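Local coordinates for protein acetamidase (PDB 2II1) that probably hydrolyses carbon-nitrogen bonds, other than peptide bonds, in linear amides and binds calcium ions, at residues A[12-17]-A[177-182]; A[64-69]-A[73-78]; A[147-152]-A[273-278]; A[154-159]-A[216-221]. All blocks are in the same frame, centred on the assembly; numbering follows the deposited sequence.

Interaction 1: A[12-17]-A[177-182]. With CA (calcium ion), chain E; CA (calcium ion), chain F.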
loop_
_atom_site.group_PDB
_atom_site.type_symbol
_atom_site.label_atom_id
_atom_site.label_comp_id
_atom_site.label_asym_id
_atom_site.label_seq_id
_atom_site.Cartn_x
_atom_site.Cartn_y
_atom_site.Cartn_z
ATOM N N PHE A 12 9.791 -22.824 16.398
ATOM C CA PHE A 12 9.282 -22.757 15.026
ATOM C C PHE A 12 7.783 -22.561 14.971
ATOM O O PHE A 12 7.226 -22.316 13.876
ATOM C CB PHE A 12 9.722 -24.000 14.260
ATOM C CG PHE A 12 11.202 -24.056 14.085
ATOM C CD1 PHE A 12 11.814 -23.237 13.167
ATOM C CD2 PHE A 12 11.999 -24.872 14.900
ATOM C CE1 PHE A 12 13.191 -23.229 13.032
ATOM C CE2 PHE A 12 13.391 -24.871 14.765
ATOM C CZ PHE A 12 13.981 -24.047 13.836
ATOM N N PHE A 13 7.152 -22.610 16.146
ATOM C CA PHE A 13 5.715 -22.420 16.285
ATOM C C PHE A 13 5.448 -21.504 17.453
ATOM O O PHE A 13 6.106 -21.607 18.507
ATOM C CB PHE A 13 4.996 -23.730 16.582
ATOM C CG PHE A 13 4.958 -24.692 15.433
ATOM C CD1 PHE A 13 6.070 -25.447 15.102
ATOM C CD2 PHE A 13 3.803 -24.854 14.684
ATOM C CE1 PHE A 13 6.027 -26.329 14.042
ATOM C CE2 PHE A 13 3.772 -25.729 13.621
ATOM C CZ PHE A 13 4.881 -26.464 13.305
HETATM N N MSE A 14 4.451 -20.640 17.270
HETATM C CA MSE A 14 3.933 -19.786 18.332
HETATM C C MSE A 14 2.933 -20.654 19.077
HETATM O O MSE A 14 1.871 -20.985 18.546
HETATM C CB MSE A 14 3.274 -18.532 17.727
HETATM C CG MSE A 14 4.231 -17.657 16.919
HETATM SE SE MSE A 14 5.187 -16.295 17.990
HETATM C CE MSE A 14 6.823 -16.006 16.787
ATOM N N ASP A 15 3.308 -21.060 20.291
ATOM C CA ASP A 15 2.664 -22.156 21.010
ATOM C C ASP A 15 2.698 -21.833 22.518
ATOM O O ASP A 15 3.764 -21.557 23.105
ATOM C CB ASP A 15 3.439 -23.460 20.718
ATOM C CG ASP A 15 2.739 -24.746 21.227
ATOM O OD1 ASP A 15 1.755 -24.705 22.000
ATOM O OD2 ASP A 15 3.223 -25.833 20.844
ATOM N N LYS A 16 1.514 -21.837 23.116
ATOM C CA LYS A 16 1.316 -21.614 24.541
ATOM C C LYS A 16 2.034 -22.663 25.387
ATOM O O LYS A 16 2.206 -22.459 26.574
ATOM C CB LYS A 16 -0.173 -21.665 24.858
ATOM C CG LYS A 16 -0.722 -23.100 24.823
ATOM C CD LYS A 16 -2.128 -23.252 24.268
ATOM C CE LYS A 16 -2.324 -24.667 23.634
ATOM N NZ LYS A 16 -1.243 -25.071 22.599
ATOM N N GLU A 17 2.449 -23.768 24.767
ATOM C CA GLU A 17 3.096 -24.878 25.466
ATOM C C GLU A 17 4.606 -24.864 25.374
ATOM O O GLU A 17 5.256 -25.680 26.008
ATOM C CB GLU A 17 2.573 -26.216 24.938
ATOM C CG GLU A 17 1.144 -26.520 25.358
ATOM C CD GLU A 17 0.979 -26.600 26.865
ATOM O OE1 GLU A 17 1.806 -27.264 27.536
ATOM O OE2 GLU A 17 0.023 -25.991 27.387
ATOM N N LEU A 177 4.490 -14.752 26.277
ATOM C CA LEU A 177 5.416 -15.636 25.545
ATOM C C LEU A 177 5.770 -15.064 24.184
ATOM O O LEU A 177 5.283 -15.529 23.144
ATOM C CB LEU A 177 4.893 -17.061 25.417
ATOM C CG LEU A 177 4.526 -17.737 26.745
ATOM C CD1 LEU A 177 3.907 -19.060 26.427
ATOM C CD2 LEU A 177 5.706 -17.896 27.670
ATOM N N LEU A 178 6.641 -14.057 24.235
ATOM C CA LEU A 178 7.094 -13.269 23.083
ATOM C C LEU A 178 8.308 -13.948 22.431
ATOM O O LEU A 178 9.180 -14.428 23.112
ATOM C CB LEU A 178 7.497 -11.841 23.520
ATOM C CG LEU A 178 7.952 -10.827 22.473
ATOM C CD1 LEU A 178 6.909 -10.580 21.376
ATOM C CD2 LEU A 178 8.339 -9.489 23.121
ATOM N N ALA A 179 8.320 -13.982 21.107
ATOM C CA ALA A 179 9.386 -14.608 20.327
ATOM C C ALA A 179 9.561 -13.729 19.085
ATOM O O ALA A 179 8.600 -13.120 18.626
ATOM C CB ALA A 179 8.980 -16.059 19.923
ATOM N N LEU A 180 10.776 -13.614 18.572
ATOM C CA LEU A 180 10.977 -12.803 17.383
ATOM C C LEU A 180 12.142 -13.294 16.571
ATOM O O LEU A 180 12.983 -14.041 17.056
ATOM C CB LEU A 180 11.107 -11.312 17.706
ATOM C CG LEU A 180 12.396 -10.777 18.324
ATOM C CD1 LEU A 180 13.565 -10.773 17.319
ATOM C CD2 LEU A 180 12.120 -9.404 18.872
ATOM N N GLY A 181 12.160 -12.880 15.317
ATOM C CA GLY A 181 13.088 -13.437 14.365
ATOM C C GLY A 181 12.962 -12.775 13.018
ATOM O O GLY A 181 12.324 -11.729 12.873
ATOM N N ASP A 182 13.590 -13.399 12.036
ATOM C CA ASP A 182 13.395 -13.039 10.646
ATOM C C ASP A 182 13.663 -11.580 10.374
ATOM O O ASP A 182 12.786 -10.867 9.854
ATOM C CB ASP A 182 11.974 -13.397 10.216
ATOM C CG ASP A 182 11.750 -13.221 8.744
ATOM O OD1 ASP A 182 12.663 -13.570 7.976
ATOM O OD2 ASP A 182 10.667 -12.741 8.324
HETATM CA CA CA E . 8.930 -13.423 6.768
HETATM CA CA CA F . 12.496 -13.058 5.962
HETATM O O HOH W 1 7.953 -14.773 5.122
HETATM O O HOH W 2 10.721 -13.146 5.111
#
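Met14, built as selenomethionine, lays its terminal methyl against the methyl of Ala179, with CE 3.8 Å from Ala179 CB. The side chain gets there by a bend: CG is anti to the carbonyl carbon, and the turn at chi2 (-88°) swings SE and CE round to strand 176-184. Leu177 reaches the other way. Its CB points at segment 12-17, and CD1 ends 3.8 Å from the backbone Lys16 O, so here a methyl lies against main chain instead of another side chain. The loop of segment 12-17 is held by Asp15, which points away from the strand. Asp15 OD1 takes two donors: Glu17 N at 3.0 Å from above the carboxylate plane, closing an Asx turn, and Lys16 NZ at 3.1 Å, nearly end-on to the C-O bond, in a salt bridge. Farther along the strand, Asp182 bridges two calcium ions, OD2 binding one at 2.4 Å and OD1 the other at 2.1 Å; Asn155 and Asp157 add to the first site, His184 and Glu198 to the second. Met14 also packs on Val134 and Ala60. The contact thus sets the short 13-14 strand, paired with 144-145, against strand 176-184, which runs between strands 60-67 and 131-136 in its sheet.

Interaction 2: A[64-69]-A[73-78]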
loop_
_atom_site.group_PDB
_atom_site.type_symbol
_atom_site.label_atom_id
_atom_site.label_comp_id
_atom_site.label_asym_id
_atom_site.label_seq_id
_atom_site.Cartn_x
_atom_site.Cartn_y
_atom_site.Cartn_z
ATOM N N LEU A 64 9.805 -15.536 25.620
ATOM C CA LEU A 64 10.084 -14.729 26.806
ATOM C C LEU A 64 8.802 -14.638 27.625
ATOM O O LEU A 64 7.763 -14.225 27.086
ATOM C CB LEU A 64 10.533 -13.323 26.380
ATOM C CG LEU A 64 10.576 -12.282 27.490
ATOM C CD1 LEU A 64 11.798 -12.502 28.410
ATOM C CD2 LEU A 64 10.521 -10.875 26.919
ATOM N N TYR A 65 8.888 -14.995 28.915
ATOM C CA TYR A 65 7.782 -14.828 29.866
ATOM C C TYR A 65 7.867 -13.434 30.499
ATOM O O TYR A 65 8.830 -13.118 31.232
ATOM C CB TYR A 65 7.812 -15.919 30.971
ATOM C CG TYR A 65 6.489 -16.071 31.716
ATOM C CD1 TYR A 65 6.118 -15.162 32.708
ATOM C CD2 TYR A 65 5.605 -17.104 31.414
ATOM C CE1 TYR A 65 4.914 -15.276 33.396
ATOM C CE2 TYR A 65 4.390 -17.235 32.107
ATOM C CZ TYR A 65 4.053 -16.304 33.096
ATOM O OH TYR A 65 2.860 -16.372 33.793
ATOM N N VAL A 66 6.857 -12.610 30.218
ATOM C CA VAL A 66 6.738 -11.268 30.800
ATOM C C VAL A 66 5.836 -11.365 32.059
ATOM O O VAL A 66 4.606 -11.543 31.949
ATOM C CB VAL A 66 6.178 -10.255 29.763
ATOM C CG1 VAL A 66 6.150 -8.834 30.316
ATOM C CG2 VAL A 66 6.978 -10.325 28.470
ATOM N N GLU A 67 6.448 -11.298 33.240
ATOM C CA GLU A 67 5.692 -11.436 34.514
ATOM C C GLU A 67 4.838 -10.201 34.713
ATOM O O GLU A 67 5.288 -9.108 34.411
ATOM C CB GLU A 67 6.617 -11.573 35.710
ATOM C CG GLU A 67 7.497 -12.800 35.673
ATOM C CD GLU A 67 8.163 -13.117 37.003
ATOM O OE1 GLU A 67 8.122 -12.309 37.985
ATOM O OE2 GLU A 67 8.743 -14.220 37.079
ATOM N N GLY A 68 3.616 -10.390 35.192
ATOM C CA GLY A 68 2.617 -9.315 35.309
ATOM C C GLY A 68 1.646 -9.252 34.134
ATOM O O GLY A 68 0.559 -8.654 34.253
ATOM N N ALA A 69 2.048 -9.865 33.004
ATOM C CA ALA A 69 1.244 -9.954 31.796
ATOM C C ALA A 69 0.243 -11.077 31.979
ATOM O O ALA A 69 0.623 -12.206 32.269
ATOM C CB ALA A 69 2.128 -10.224 30.548
ATOM N N ASP A 73 -4.426 -8.428 28.576
ATOM C CA ASP A 73 -3.463 -7.319 28.507
ATOM C C ASP A 73 -2.933 -7.239 27.068
ATOM O O ASP A 73 -3.267 -8.058 26.219
ATOM C CB ASP A 73 -2.276 -7.525 29.486
ATOM C CG ASP A 73 -2.698 -7.535 30.974
ATOM O OD1 ASP A 73 -3.893 -7.396 31.288
ATOM O OD2 ASP A 73 -1.824 -7.711 31.851
HETATM N N MSE A 74 -2.119 -6.232 26.817
HETATM C CA MSE A 74 -1.313 -6.175 25.618
HETATM C C MSE A 74 0.124 -5.880 25.977
HETATM O O MSE A 74 0.414 -5.386 27.088
HETATM C CB MSE A 74 -1.876 -5.169 24.593
HETATM C CG MSE A 74 -2.296 -3.818 25.090
HETATM SE SE MSE A 74 -2.538 -2.566 23.556
HETATM C CE MSE A 74 -2.034 -0.889 24.488
ATOM N N LEU A 75 1.043 -6.241 25.082
ATOM C CA LEU A 75 2.428 -5.825 25.261
ATOM C C LEU A 75 2.635 -4.574 24.461
ATOM O O LEU A 75 2.140 -4.459 23.324
ATOM C CB LEU A 75 3.411 -6.883 24.787
ATOM C CG LEU A 75 3.508 -8.165 25.611
ATOM C CD1 LEU A 75 4.558 -9.024 24.983
ATOM C CD2 LEU A 75 3.827 -7.900 27.092
ATOM N N GLU A 76 3.354 -3.640 25.066
ATOM C CA GLU A 76 3.844 -2.447 24.397
ATOM C C GLU A 76 5.355 -2.599 24.217
ATOM O O GLU A 76 6.100 -2.613 25.184
ATOM C CB GLU A 76 3.511 -1.202 25.213
ATOM C CG GLU A 76 4.081 0.070 24.625
ATOM C CD GLU A 76 3.848 1.262 25.504
ATOM O OE1 GLU A 76 4.587 1.418 26.488
ATOM O OE2 GLU A 76 2.933 2.039 25.216
ATOM N N ILE A 77 5.800 -2.749 22.979
ATOM C CA ILE A 77 7.180 -3.134 22.715
ATOM C C ILE A 77 7.890 -2.074 21.881
ATOM O O ILE A 77 7.563 -1.849 20.716
ATOM C CB ILE A 77 7.286 -4.479 21.992
ATOM C CG1 ILE A 77 6.512 -5.555 22.773
ATOM C CG2 ILE A 77 8.788 -4.817 21.798
ATOM C CD1 ILE A 77 5.887 -6.663 21.911
ATOM N N GLU A 78 8.873 -1.443 22.509
ATOM C CA GLU A 78 9.622 -0.363 21.913
ATOM C C GLU A 78 10.908 -0.897 21.293
ATOM O O GLU A 78 11.780 -1.389 21.995
ATOM C CB GLU A 78 9.907 0.648 23.010
ATOM C CG GLU A 78 8.575 1.174 23.652
ATOM C CD GLU A 78 8.631 1.352 25.170
ATOM O OE1 GLU A 78 9.008 2.459 25.634
ATOM O OE2 GLU A 78 8.264 0.393 25.895
#
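Val66 to Ala69 form a type II beta turn leading out of strand 60-67, and its two outer residues meet Leu75 near the start of strand 74-84. The turn is closed by the backbone bond from Ala69 N to Val66 O, 3.2 Å long, and Gly68 takes the positive phi (96°) of the third turn position, where a CB would run into the carbonyl O of the residue before it. Val66 CG1 approaches Leu75 CD2 at 4.1 Å, the two side chains slanting across each other. CG1 of Val66 lies anti to the backbone N (chi1 -176°), which aims that branch at the leucine. The same Leu75 CD2 lies 4.5 Å from Ala69 CB, so one methyl serves both ends of the turn. On the polar side, Asp73 OD2 comes within 3.8 Å of Ala69 CA, but its strongest partner is Lys211, in a salt bridge; it also accepts from the backbone N of Arg70. Lys211 NZ donates to Gly68 O as well, so a single lysine ties the turn to the aspartate. Val209 of strand 201-210 packs on Val66, Ala69 and Asp73. What results is a short loop that carries the chain from one beta sheet into another.

Interaction 3: A[147-152]-A[273-278]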
loop_
_atom_site.group_PDB
_atom_site.type_symbol
_atom_site.label_atom_id
_atom_site.label_comp_id
_atom_site.label_asym_id
_atom_site.label_seq_id
_atom_site.Cartn_x
_atom_site.Cartn_y
_atom_site.Cartn_z
ATOM N N GLY A 147 5.748 -19.122 10.211
ATOM C CA GLY A 147 5.557 -18.577 8.842
ATOM C C GLY A 147 4.199 -17.938 8.534
ATOM O O GLY A 147 4.029 -17.310 7.482
ATOM N N THR A 148 3.235 -18.113 9.443
ATOM C CA THR A 148 1.855 -17.677 9.261
ATOM C C THR A 148 1.600 -16.538 10.263
ATOM O O THR A 148 1.798 -16.737 11.460
ATOM C CB THR A 148 0.866 -18.869 9.506
ATOM O OG1 THR A 148 1.184 -19.941 8.614
ATOM C CG2 THR A 148 -0.610 -18.486 9.253
ATOM N N PRO A 149 1.183 -15.337 9.778
ATOM C CA PRO A 149 0.701 -14.317 10.708
ATOM C C PRO A 149 -0.736 -14.596 11.179
ATOM O O PRO A 149 -1.453 -15.421 10.582
ATOM C CB PRO A 149 0.818 -12.990 9.900
ATOM C CG PRO A 149 0.695 -13.380 8.500
ATOM C CD PRO A 149 1.118 -14.869 8.382
ATOM N N GLY A 150 -1.126 -13.916 12.249
ATOM C CA GLY A 150 -2.460 -14.009 12.837
ATOM C C GLY A 150 -2.662 -12.861 13.832
ATOM O O GLY A 150 -1.852 -11.922 13.866
ATOM N N PRO A 151 -3.746 -12.917 14.638
ATOM C CA PRO A 151 -3.962 -11.860 15.624
ATOM C C PRO A 151 -2.795 -11.699 16.634
ATOM O O PRO A 151 -2.622 -10.625 17.213
ATOM C CB PRO A 151 -5.254 -12.286 16.327
ATOM C CG PRO A 151 -5.935 -13.277 15.395
ATOM C CD PRO A 151 -4.796 -13.956 14.673
ATOM N N HIS A 152 -2.052 -12.788 16.864
ATOM C CA HIS A 152 -0.906 -12.852 17.787
ATOM C C HIS A 152 0.370 -12.238 17.220
ATOM O O HIS A 152 1.373 -12.098 17.937
ATOM C CB HIS A 152 -0.594 -14.333 18.125
ATOM C CG HIS A 152 -0.111 -15.131 16.945
ATOM N ND1 HIS A 152 -0.918 -15.403 15.864
ATOM C CD2 HIS A 152 1.095 -15.676 16.656
ATOM C CE1 HIS A 152 -0.227 -16.069 14.952
ATOM N NE2 HIS A 152 0.998 -16.246 15.405
ATOM N N VAL A 273 0.065 -2.292 2.160
ATOM C CA VAL A 273 0.311 -3.710 2.026
ATOM C C VAL A 273 1.611 -4.038 2.744
ATOM O O VAL A 273 2.624 -3.364 2.533
ATOM C CB VAL A 273 0.451 -4.078 0.526
ATOM C CG1 VAL A 273 1.136 -5.412 0.342
ATOM C CG2 VAL A 273 -0.915 -4.033 -0.193
ATOM N N SER A 274 1.592 -5.070 3.584
ATOM C CA SER A 274 2.796 -5.506 4.276
ATOM C C SER A 274 3.531 -6.539 3.445
ATOM O O SER A 274 4.686 -6.333 3.099
ATOM C CB SER A 274 2.494 -6.073 5.673
ATOM O OG SER A 274 2.191 -5.028 6.586
ATOM N N GLN A 275 2.857 -7.654 3.163
ATOM C CA GLN A 275 3.427 -8.757 2.397
ATOM C C GLN A 275 2.280 -9.464 1.718
ATOM O O GLN A 275 1.188 -9.498 2.295
ATOM C CB GLN A 275 4.186 -9.748 3.314
ATOM C CG GLN A 275 3.389 -10.360 4.495
ATOM C CD GLN A 275 2.494 -11.548 4.088
ATOM O OE1 GLN A 275 2.672 -12.140 3.010
ATOM N NE2 GLN A 275 1.529 -11.888 4.947
ATOM N N ILE A 276 2.518 -10.066 0.548
ATOM C CA ILE A 276 1.497 -10.884 -0.147
ATOM C C ILE A 276 1.914 -12.327 -0.422
ATOM O O ILE A 276 1.304 -13.026 -1.269
ATOM C CB ILE A 276 1.015 -10.207 -1.464
ATOM C CG1 ILE A 276 2.146 -10.082 -2.487
ATOM C CG2 ILE A 276 0.462 -8.830 -1.170
ATOM C CD1 ILE A 276 1.678 -9.691 -3.877
ATOM N N VAL A 277 2.927 -12.793 0.307
ATOM C CA VAL A 277 3.609 -14.054 -0.052
ATOM C C VAL A 277 3.491 -15.178 0.991
ATOM O O VAL A 277 3.863 -16.300 0.701
ATOM C CB VAL A 277 5.109 -13.807 -0.361
ATOM C CG1 VAL A 277 5.243 -12.911 -1.574
ATOM C CG2 VAL A 277 5.798 -13.224 0.836
ATOM N N ASN A 278 3.003 -14.854 2.194
ATOM C CA ASN A 278 2.910 -15.819 3.296
ATOM C C ASN A 278 1.542 -16.507 3.250
ATOM O O ASN A 278 0.665 -16.050 2.498
ATOM C CB ASN A 278 3.196 -15.119 4.632
ATOM C CG ASN A 278 4.606 -14.555 4.697
ATOM O OD1 ASN A 278 5.547 -15.097 4.077
ATOM N ND2 ASN A 278 4.767 -13.452 5.438
#
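Gln275 turns back on itself to meet Pro149: chi1 of 56° puts CG between the backbone N and the carbonyl carbon, and chi2 of 81° bends the chain again, so that NE2 comes to rest 3.9 Å from Pro149 CG. The residue belongs to a classic beta bulge, in which Ser274 and Gln275 together face Thr282 of the neighbouring strand 281-288. Beyond the bulge the chain leaves the strand, and the glutamine oxygen holds that exit. Gln275 OE1 accepts from Val277 N at 2.8 Å, nearly along the C=O axis, and from Asn278 N at 2.9 Å, with that donor tilted out of the carbonyl plane. At the other end of the amide, NE2 donates to Leu280 O and Thr282 OG1. Both ends are therefore engaged, which fixes the rotation of the group. A leucine here would probably leave the backbone N-H groups of Val277 and Asn278 without their shared acceptor and let the turn after the strand shift. The proline ring crosses the glutamine chain at a slant, and Pro149 CD also lies 4.3 Å from Asn278 CB. Asn278 belongs to the second shell of a calcium site: its ND2 donates to Asp157 OD2, a ligand of the metal, and so is likely to orient that carboxylate. Gly147 O makes a similar link by accepting from ND2 of Asn155, another ligand, and the same carbonyl oxygen lies 3.7 Å from Asn278 CB.

Interaction 4: A[154-159]-A[216-221]. With CA (calcium ion), chain E.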
loop_
_atom_site.group_PDB
_atom_site.type_symbol
_atom_site.label_atom_id
_atom_site.label_comp_id
_atom_site.label_asym_id
_atom_site.label_seq_id
_atom_site.Cartn_x
_atom_site.Cartn_y
_atom_site.Cartn_z
ATOM N N GLY A 154 3.280 -12.979 14.541
ATOM C CA GLY A 154 3.934 -13.962 13.696
ATOM C C GLY A 154 4.553 -13.330 12.451
ATOM O O GLY A 154 5.088 -12.220 12.524
ATOM N N ASN A 155 4.417 -14.009 11.309
ATOM C CA ASN A 155 5.091 -13.649 10.057
ATOM C C ASN A 155 4.405 -12.466 9.337
ATOM O O ASN A 155 3.730 -12.627 8.311
ATOM C CB ASN A 155 5.174 -14.876 9.173
ATOM C CG ASN A 155 6.248 -14.776 8.139
ATOM O OD1 ASN A 155 7.082 -13.849 8.142
ATOM N ND2 ASN A 155 6.231 -15.717 7.217
ATOM N N LEU A 156 4.567 -11.284 9.937
ATOM C CA LEU A 156 3.856 -10.060 9.514
ATOM C C LEU A 156 4.549 -9.382 8.338
ATOM O O LEU A 156 3.899 -8.663 7.573
ATOM C CB LEU A 156 3.764 -9.051 10.694
ATOM C CG LEU A 156 2.861 -9.392 11.892
ATOM C CD1 LEU A 156 2.907 -8.380 13.026
ATOM C CD2 LEU A 156 1.402 -9.568 11.471
ATOM N N ASP A 157 5.869 -9.596 8.221
ATOM C CA ASP A 157 6.703 -8.902 7.241
ATOM C C ASP A 157 6.262 -7.461 6.960
ATOM O O ASP A 157 5.952 -7.083 5.825
ATOM C CB ASP A 157 6.853 -9.753 5.972
ATOM C CG ASP A 157 7.618 -11.036 6.233
ATOM O OD1 ASP A 157 8.496 -11.036 7.128
ATOM O OD2 ASP A 157 7.359 -12.044 5.553
ATOM N N THR A 158 6.277 -6.659 8.027
ATOM C CA THR A 158 5.843 -5.264 8.010
ATOM C C THR A 158 7.079 -4.408 8.213
ATOM O O THR A 158 7.752 -4.486 9.258
ATOM C CB THR A 158 4.734 -5.043 9.105
ATOM O OG1 THR A 158 3.569 -5.780 8.728
ATOM C CG2 THR A 158 4.343 -3.587 9.296
ATOM N N LYS A 159 7.396 -3.598 7.203
ATOM C CA LYS A 159 8.640 -2.840 7.176
ATOM C C LYS A 159 8.673 -1.680 8.165
ATOM O O LYS A 159 9.742 -1.132 8.460
ATOM C CB LYS A 159 8.986 -2.371 5.734
ATOM C CG LYS A 159 8.267 -1.110 5.242
ATOM C CD LYS A 159 8.736 -0.696 3.855
ATOM C CE LYS A 159 7.984 0.540 3.396
ATOM N NZ LYS A 159 8.423 1.087 2.079
ATOM N N PRO A 216 -7.559 -2.727 18.429
ATOM C CA PRO A 216 -7.394 -4.059 17.848
ATOM C C PRO A 216 -5.934 -4.288 17.498
ATOM O O PRO A 216 -5.237 -3.353 17.118
ATOM C CB PRO A 216 -8.262 -4.014 16.590
ATOM C CG PRO A 216 -9.107 -2.797 16.734
ATOM C CD PRO A 216 -8.292 -1.842 17.509
ATOM N N LEU A 217 -5.484 -5.522 17.660
ATOM C CA LEU A 217 -4.075 -5.855 17.584
ATOM C C LEU A 217 -3.892 -6.877 16.429
ATOM O O LEU A 217 -4.819 -7.568 16.105
ATOM C CB LEU A 217 -3.653 -6.468 18.926
ATOM C CG LEU A 217 -3.793 -5.614 20.174
ATOM C CD1 LEU A 217 -3.393 -6.364 21.461
ATOM C CD2 LEU A 217 -2.906 -4.434 19.987
ATOM N N PRO A 218 -2.677 -6.993 15.840
ATOM C CA PRO A 218 -1.510 -6.195 16.161
ATOM C C PRO A 218 -1.642 -4.763 15.726
ATOM O O PRO A 218 -2.463 -4.435 14.859
ATOM C CB PRO A 218 -0.368 -6.921 15.421
ATOM C CG PRO A 218 -0.919 -8.312 15.150
ATOM C CD PRO A 218 -2.347 -8.054 14.871
ATOM N N ALA A 219 -0.799 -3.903 16.291
ATOM C CA ALA A 219 -0.775 -2.532 15.864
ATOM C C ALA A 219 0.585 -1.932 16.094
ATOM O O ALA A 219 1.417 -2.450 16.853
ATOM C CB ALA A 219 -1.850 -1.725 16.603
ATOM N N LEU A 220 0.809 -0.806 15.462
ATOM C CA LEU A 220 2.049 -0.112 15.676
ATOM C C LEU A 220 1.928 1.397 15.599
ATOM O O LEU A 220 1.037 1.941 14.961
ATOM C CB LEU A 220 3.121 -0.679 14.701
ATOM C CG LEU A 220 3.060 -0.431 13.205
ATOM C CD1 LEU A 220 3.570 1.029 13.015
ATOM C CD2 LEU A 220 3.953 -1.440 12.458
ATOM N N LYS A 221 2.884 2.054 16.244
ATOM C CA LYS A 221 3.040 3.516 16.200
ATOM C C LYS A 221 4.503 3.814 15.881
ATOM O O LYS A 221 5.393 3.210 16.486
ATOM C CB LYS A 221 2.586 4.110 17.525
ATOM C CG LYS A 221 3.180 5.455 17.911
ATOM C CD LYS A 221 2.546 5.999 19.166
ATOM C CE LYS A 221 3.107 5.353 20.435
ATOM N NZ LYS A 221 3.067 6.295 21.618
HETATM CA CA CA E . 8.930 -13.423 6.768
HETATM O O HOH W 1 7.953 -14.773 5.122
HETATM O O HOH W 2 10.721 -13.146 5.111
#
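A cis peptide bond precedes Pro218, the proline that meets Leu156. The contact is apolar: Leu156 CD1 stands 4.3 Å from Pro218 CB. Two residues further along, Thr158 and Leu220 reach toward each other tip to tip, with Thr158 CG2 3.8 Å from Leu220 CD2. Thr158 CG2 lies anti to the backbone N (chi1 -67° for OG1), which sends the methyl to the leucine; the hydroxyl is hydrogen-bonded to Ser274 OG. On the far side of this segment, Asn155 and Asp157 turn to a calcium ion. Asn155 OD1 binds it at 2.3 Å, while Asp157 is bidentate, with OD1 at 2.5 Å and OD2 at 2.4 Å. Asp182 and two waters complete the coordination, and Asn155 ND2 donates to one of those waters, water 1, at 2.9 Å. Leu156 and Thr158 thus point to segment 216-221, while the metal ligands on either side of Leu156 in sequence face the ion. Lys159 adds a link between subunits through a salt bridge to Asp270 of the second subunit. Around the contact, Leu156 and Leu220 both pack on Ile229 of strand 225-232, Pro218 on Leu169 of strand 166-170, and Thr158 on Thr282 and Arg284 of strand 281-288.

In the fold
Interactions 1 and 4 supply ligands to a pair of calcium ions 3.7 Å apart, and interaction 3 lies in the second shell. Asp182 of interaction 1 and Asp157 of interaction 4 share one ion, Asp182 OD2 lying 3.0 Å from Asp157 OD1. Interaction 3 lies against interaction 4, their centres about 9 Å apart, with Pro149 CG 3.1 Å from Asn155 O; it also meets interaction 1, where Met14 CG packs 3.7 Å from His152 CD2. Interaction 2 stands apart from the metals. It is joined to interaction 1 through neighbouring strands, Leu178 O lying 2.8 Å from Leu64 N, and touches interaction 4 where Met74 CB packs 3.7 Å from Leu217 CD1.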